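Local coordinates for protein phosphoinositol-specific phospholipase C (Pseudomonas sp., PDB 5FYP) that probably cleaves the phosphodiester bond of phosphoinositides as a calcium-dependent phospholipase C with a TIM-barrel-type catalytic fold, at residues V209-V214 with G234-N239; Y199-T204 with S230-Y235. All blocks are in the same frame, centred on the assembly; numbering follows the deposited sequence.

Interaction 1: V209-V214 with G234-N239; sequences VFISPV and GYVAMN
Phe210 and Met238 meet because both side chains leave the backbone with CG anti to the carbonyl carbon, at chi1 -72° and -63°, and because the methionine then runs on extended through CG and SD. The two side chains cross at about a right angle, which brings the methyl over one face of the phenyl ring: CE of Met238 sits 3.8 Å from CG of Phe210, displaced toward the rim, a CH-pi contact. SD lies obliquely to the same ring and makes this a Met-aromatic pair as well. Ala237 CB comes up at the ring edge. On the flank, CD1 of Ile211 packs on Val236 CG2 at 3.9 Å, while the other valine methyl, CG1, packs against CD of Pro213, 3.8 Å away. Ile211 reaches the backbone of Tyr235 and Ala237 through two waters. One donates to Ile211 O (2.7 Å to the water O) and accepts from Ala237 N; the other accepts from Ile211 N and donates to Tyr235 O. Just beyond, Pro213 pairs by backbone with Asn240. Met238 O has no hydrogen-bond partner in the model, but Ser212 CA approaches it at 3.5 Å in a CA-H...O contact. The arrangement joins strands 210-211 and 238-242, each an outermost strand of its sheet, across a partly water-bridged seam, consistent with neighbouring strands in this family's TIM-barrel-type fold.

Interaction 2: Y199-T204 with S230-Y235; sequences YAEART and SQSSGY. With SO4 (sulfate ion), chain E.
Tyr235 lays its ring obliquely against the end of helix 193-203, where Thr204 leaves the helix with positive phi. Its CG lies anti to the carbonyl carbon (chi1 -67°), which turns the ring to that helix end. The aromatic side chain crosses that of Thr204 at a slant, so that OH of Tyr235 comes to 3.3 Å from Thr204 CB and CE1 of Tyr235 lies 3.6 Å from Thr204 C. Nearer the ring's base, Ala200 CB approaches CD2 from one turn earlier. With an alanine at Tyr235 the ring would be gone, and Thr204 would probably lose its aromatic cover while a gap opened beside Ala200. Deeper in, Ser232 points at the helix: its OG is 3.6 Å from Ala200 CB and is held by a hydrogen bond involving Ser197 O. Farther out, Glu201 and Gln231 run past each other with carboxylate and amide planes 25° apart. One water donates to both OE2 of Glu201 and OE1 of Gln231; Ser229 OG also bonds the carboxylate. A second water accepts from Gln231 NE2 and donates to Glu201 O. Away from this interface, Arg203 grips a sulfate, probably from the crystallisation liquor, through NH1 and NH2, while its NE pairs with Asp137. The end of helix 193-203 thus packs on helix 230-233 and the turn after it, consistent with the layer outside the strands of a barrel-type fold.

How the interactions relate
Interactions 1 and 2 share Gly234 and Tyr235, and their centres lie about 9 Å apart. Each pairs one piece of the run from helix 193-203 to strand 210-211 with one from helix 230-233 to strand 238-242: the strand ends and their flanking loops meet in interaction 1, the helices and the turns after them in interaction 2. Ile211 connects the layers: its CG2 packs 3.6 Å from Tyr199 CD2, and its CD1 lies 3.8 Å from Ser232 O. Interaction 1 is the more central, about 10 Å from the chain centre against about 17 Å. The Ser212 side chain stands about 12 Å from the calcium ion, whose ligands Asn27, Glu48, Asp50 and Asp119 belong to neither contact.

Interaction 1: V209-V214 with G234-N239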
loop_
_atom_site.group_PDB
_atom_site.type_symbol
_atom_site.label_atom_id
_atom_site.label_comp_id
_atom_site.label_asym_id
_atom_site.label_seq_id
_atom_site.Cartn_x
_atom_site.Cartn_y
_atom_site.Cartn_z
ATOM N N VAL A 209 -2.276 8.198 4.816
ATOM C CA VAL A 209 -2.237 7.133 3.815
ATOM C C VAL A 209 -1.877 7.731 2.468
ATOM O O VAL A 209 -2.359 8.800 2.090
ATOM C CB VAL A 209 -3.619 6.419 3.783
ATOM C CG1 VAL A 209 -3.633 5.243 2.824
ATOM C CG2 VAL A 209 -4.048 5.981 5.167
ATOM N N PHE A 210 -1.029 7.005 1.739
ATOM C CA PHE A 210 -0.690 7.325 0.339
ATOM C C PHE A 210 -1.827 6.895 -0.589
ATOM O O PHE A 210 -2.219 5.733 -0.581
ATOM C CB PHE A 210 0.558 6.545 -0.100
ATOM C CG PHE A 210 1.834 7.026 0.517
ATOM C CD1 PHE A 210 2.264 6.572 1.761
ATOM C CD2 PHE A 210 2.639 7.932 -0.152
ATOM C CE1 PHE A 210 3.451 7.004 2.296
ATOM C CE2 PHE A 210 3.809 8.397 0.402
ATOM C CZ PHE A 210 4.213 7.933 1.635
ATOM N N ILE A 211 -2.282 7.766 -1.491
ATOM C CA ILE A 211 -3.228 7.340 -2.504
ATOM C C ILE A 211 -2.498 6.764 -3.721
ATOM O O ILE A 211 -1.448 7.260 -4.117
ATOM C CB ILE A 211 -4.196 8.457 -2.915
ATOM C CG1 ILE A 211 -3.510 9.694 -3.499
ATOM C CG2 ILE A 211 -5.092 8.837 -1.739
ATOM C CD1 ILE A 211 -4.465 10.627 -4.215
ATOM N N SER A 212 -3.041 5.676 -4.279
ATOM C CA SER A 212 -2.411 5.042 -5.419
ATOM C C SER A 212 -3.460 4.749 -6.486
ATOM O O SER A 212 -4.135 3.724 -6.421
ATOM C CB SER A 212 -1.701 3.770 -4.997
ATOM O OG SER A 212 -1.050 3.200 -6.109
ATOM N N PRO A 213 -3.652 5.687 -7.416
ATOM C CA PRO A 213 -4.770 5.539 -8.361
ATOM C C PRO A 213 -4.552 4.453 -9.391
ATOM O O PRO A 213 -3.427 4.140 -9.784
ATOM C CB PRO A 213 -4.841 6.915 -9.024
ATOM C CG PRO A 213 -3.462 7.457 -8.909
ATOM C CD PRO A 213 -2.969 6.974 -7.569
ATOM N N VAL A 214 -5.680 3.941 -9.881
ATOM C CA VAL A 214 -5.726 3.082 -11.046
ATOM C C VAL A 214 -5.116 3.869 -12.206
ATOM O O VAL A 214 -5.490 5.005 -12.485
ATOM C CB VAL A 214 -7.179 2.682 -11.384
ATOM C CG1 VAL A 214 -7.228 1.879 -12.672
ATOM C CG2 VAL A 214 -7.811 1.900 -10.233
ATOM N N GLY A 234 -2.083 16.057 -7.319
ATOM C CA GLY A 234 -0.782 16.521 -6.852
ATOM C C GLY A 234 -0.194 15.730 -5.692
ATOM O O GLY A 234 1.005 15.784 -5.483
ATOM N N TYR A 235 -1.032 14.974 -4.959
ATOM C CA TYR A 235 -0.576 14.141 -3.850
ATOM C C TYR A 235 -0.093 12.770 -4.281
ATOM O O TYR A 235 0.335 11.984 -3.453
ATOM C CB TYR A 235 -1.688 13.997 -2.795
ATOM C CG TYR A 235 -2.041 15.277 -2.077
ATOM C CD1 TYR A 235 -1.357 15.664 -0.918
ATOM C CD2 TYR A 235 -2.990 16.129 -2.569
ATOM C CE1 TYR A 235 -1.660 16.853 -0.272
ATOM C CE2 TYR A 235 -3.295 17.333 -1.931
ATOM C CZ TYR A 235 -2.611 17.698 -0.790
ATOM O OH TYR A 235 -2.855 18.879 -0.149
ATOM N N VAL A 236 -0.208 12.438 -5.567
ATOM C CA VAL A 236 0.059 11.069 -6.008
ATOM C C VAL A 236 1.558 10.756 -6.040
ATOM O O VAL A 236 2.299 11.326 -6.836
ATOM C CB VAL A 236 -0.585 10.845 -7.392
ATOM C CG1 VAL A 236 -0.159 9.546 -8.024
ATOM C CG2 VAL A 236 -2.106 10.915 -7.276
ATOM N N ALA A 237 1.926 9.770 -5.223
ATOM C CA ALA A 237 3.297 9.298 -5.109
ATOM C C ALA A 237 3.411 7.797 -5.362
ATOM O O ALA A 237 4.477 7.198 -5.191
ATOM C CB ALA A 237 3.856 9.619 -3.731
ATOM N N MET A 238 2.295 7.185 -5.791
ATOM C CA MET A 238 2.170 5.752 -5.994
ATOM C C MET A 238 1.157 5.523 -7.103
ATOM O O MET A 238 0.259 6.348 -7.292
ATOM C CB MET A 238 1.690 5.043 -4.730
ATOM C CG MET A 238 2.667 5.159 -3.575
ATOM S SD MET A 238 2.336 3.823 -2.403
ATOM C CE MET A 238 3.612 4.085 -1.171
ATOM N N ASN A 239 1.313 4.417 -7.826
ATOM C CA ASN A 239 0.404 4.090 -8.927
ATOM C C ASN A 239 0.098 2.601 -8.911
ATOM O O ASN A 239 0.961 1.779 -8.651
ATOM C CB ASN A 239 0.999 4.504 -10.269
ATOM C CG ASN A 239 1.042 6.016 -10.416
ATOM O OD1 ASN A 239 2.049 6.673 -10.076
ATOM N ND2 ASN A 239 -0.051 6.580 -10.890
HETATM O O HOH W 1 0.697 8.506 -3.035
HETATM O O HOH W 2 -0.481 10.393 -1.362
#

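Interaction 2: Y199-T204 with S230-Y235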
loop_
_atom_site.group_PDB
_atom_site.type_symbol
_atom_site.label_atom_id
_atom_site.label_comp_id
_atom_site.label_asym_id
_atom_site.label_seq_id
_atom_site.Cartn_x
_atom_site.Cartn_y
_atom_site.Cartn_z
ATOM N N TYR A 199 -10.664 11.220 -0.543
ATOM C CA TYR A 199 -9.776 11.085 0.610
ATOM C C TYR A 199 -8.746 12.220 0.644
ATOM O O TYR A 199 -8.564 12.883 1.668
ATOM C CB TYR A 199 -9.122 9.704 0.579
ATOM C CG TYR A 199 -8.052 9.558 1.633
ATOM C CD1 TYR A 199 -8.376 9.187 2.943
ATOM C CD2 TYR A 199 -6.733 9.828 1.345
ATOM C CE1 TYR A 199 -7.413 9.120 3.929
ATOM C CE2 TYR A 199 -5.740 9.751 2.316
ATOM C CZ TYR A 199 -6.097 9.411 3.623
ATOM O OH TYR A 199 -5.116 9.375 4.561
ATOM N N ALA A 200 -8.081 12.475 -0.481
ATOM C CA ALA A 200 -7.049 13.493 -0.524
ATOM C C ALA A 200 -7.616 14.893 -0.320
ATOM O O ALA A 200 -6.986 15.734 0.326
ATOM C CB ALA A 200 -6.260 13.412 -1.825
ATOM N N GLU A 201 -8.797 15.164 -0.878
ATOM C CA GLU A 201 -9.428 16.477 -0.656
ATOM C C GLU A 201 -9.781 16.685 0.807
ATOM O O GLU A 201 -9.670 17.794 1.314
ATOM C CB GLU A 201 -10.640 16.628 -1.573
ATOM C CG GLU A 201 -10.176 16.843 -2.999
ATOM C CD GLU A 201 -11.077 17.607 -3.878
ATOM O OE1 GLU A 201 -12.297 17.693 -3.529
ATOM O OE2 GLU A 201 -10.498 18.072 -4.906
ATOM N N ALA A 202 -10.177 15.624 1.481
ATOM C CA ALA A 202 -10.537 15.721 2.901
ATOM C C ALA A 202 -9.305 15.901 3.806
ATOM O O ALA A 202 -9.360 16.683 4.747
ATOM C CB ALA A 202 -11.311 14.492 3.332
ATOM N N ARG A 203 -8.239 15.178 3.520
ATOM C CA ARG A 203 -7.110 15.081 4.450
ATOM C C ARG A 203 -5.921 15.969 4.099
ATOM O O ARG A 203 -5.105 16.256 4.966
ATOM C CB ARG A 203 -6.655 13.627 4.611
ATOM C CG ARG A 203 -7.752 12.670 5.087
ATOM C CD ARG A 203 -8.508 13.136 6.300
ATOM N NE ARG A 203 -7.613 13.387 7.430
ATOM C CZ ARG A 203 -7.738 14.382 8.317
ATOM N NH1 ARG A 203 -8.730 15.272 8.229
ATOM N NH2 ARG A 203 -6.830 14.540 9.247
ATOM N N THR A 204 -5.790 16.318 2.812
ATOM C CA THR A 204 -4.694 17.129 2.278
ATOM C C THR A 204 -3.359 16.673 2.875
ATOM O O THR A 204 -3.051 15.474 2.873
ATOM C CB THR A 204 -5.000 18.628 2.323
ATOM O OG1 THR A 204 -5.127 19.080 3.672
ATOM C CG2 THR A 204 -6.248 18.945 1.521
ATOM N N SER A 230 -7.482 17.967 -10.055
ATOM C CA SER A 230 -6.096 18.382 -10.156
ATOM C C SER A 230 -5.424 18.485 -8.762
ATOM O O SER A 230 -4.293 18.049 -8.540
ATOM C CB SER A 230 -6.015 19.675 -10.936
ATOM O OG SER A 230 -4.677 20.051 -11.041
ATOM N N GLN A 231 -6.136 19.054 -7.797
ATOM C CA GLN A 231 -5.565 19.192 -6.457
ATOM C C GLN A 231 -5.210 17.809 -5.863
ATOM O O GLN A 231 -4.110 17.610 -5.342
ATOM C CB GLN A 231 -6.568 19.879 -5.544
ATOM C CG GLN A 231 -6.175 19.922 -4.088
ATOM C CD GLN A 231 -7.309 20.401 -3.184
ATOM O OE1 GLN A 231 -8.228 21.050 -3.664
ATOM N NE2 GLN A 231 -7.261 20.091 -1.884
ATOM N N SER A 232 -6.130 16.859 -5.965
ATOM C CA SER A 232 -5.833 15.524 -5.443
ATOM C C SER A 232 -4.715 14.831 -6.199
ATOM O O SER A 232 -3.913 14.068 -5.622
ATOM C CB SER A 232 -7.064 14.656 -5.419
ATOM O OG SER A 232 -7.957 15.174 -4.458
ATOM N N SER A 233 -4.660 15.063 -7.508
ATOM C CA SER A 233 -3.618 14.486 -8.360
ATOM C C SER A 233 -2.220 14.836 -7.850
ATOM O O SER A 233 -1.305 14.051 -7.948
ATOM C CB SER A 233 -3.796 14.942 -9.778
ATOM O OG SER A 233 -5.009 14.466 -10.350
ATOM N N GLY A 234 -2.083 16.057 -7.319
ATOM C CA GLY A 234 -0.782 16.521 -6.852
ATOM C C GLY A 234 -0.194 15.730 -5.692
ATOM O O GLY A 234 1.005 15.784 -5.483
ATOM N N TYR A 235 -1.032 14.974 -4.959
ATOM C CA TYR A 235 -0.576 14.141 -3.850
ATOM C C TYR A 235 -0.093 12.770 -4.281
ATOM O O TYR A 235 0.335 11.984 -3.453
ATOM C CB TYR A 235 -1.688 13.997 -2.795
ATOM C CG TYR A 235 -2.041 15.277 -2.077
ATOM C CD1 TYR A 235 -1.357 15.664 -0.918
ATOM C CD2 TYR A 235 -2.990 16.129 -2.569
ATOM C CE1 TYR A 235 -1.660 16.853 -0.272
ATOM C CE2 TYR A 235 -3.295 17.333 -1.931
ATOM C CZ TYR A 235 -2.611 17.698 -0.790
ATOM O OH TYR A 235 -2.855 18.879 -0.149
HETATM S S SO4 E . -7.891 17.569 11.313
HETATM O O1 SO4 E . -8.634 17.558 10.003
HETATM O O2 SO4 E . -8.909 17.627 12.409
HETATM O O3 SO4 E . -7.099 16.305 11.455
HETATM O O4 SO4 E . -7.099 18.827 11.531
HETATM O O HOH W 3 -9.218 20.197 0.034
HETATM O O HOH W 4 -10.267 21.066 -6.064
#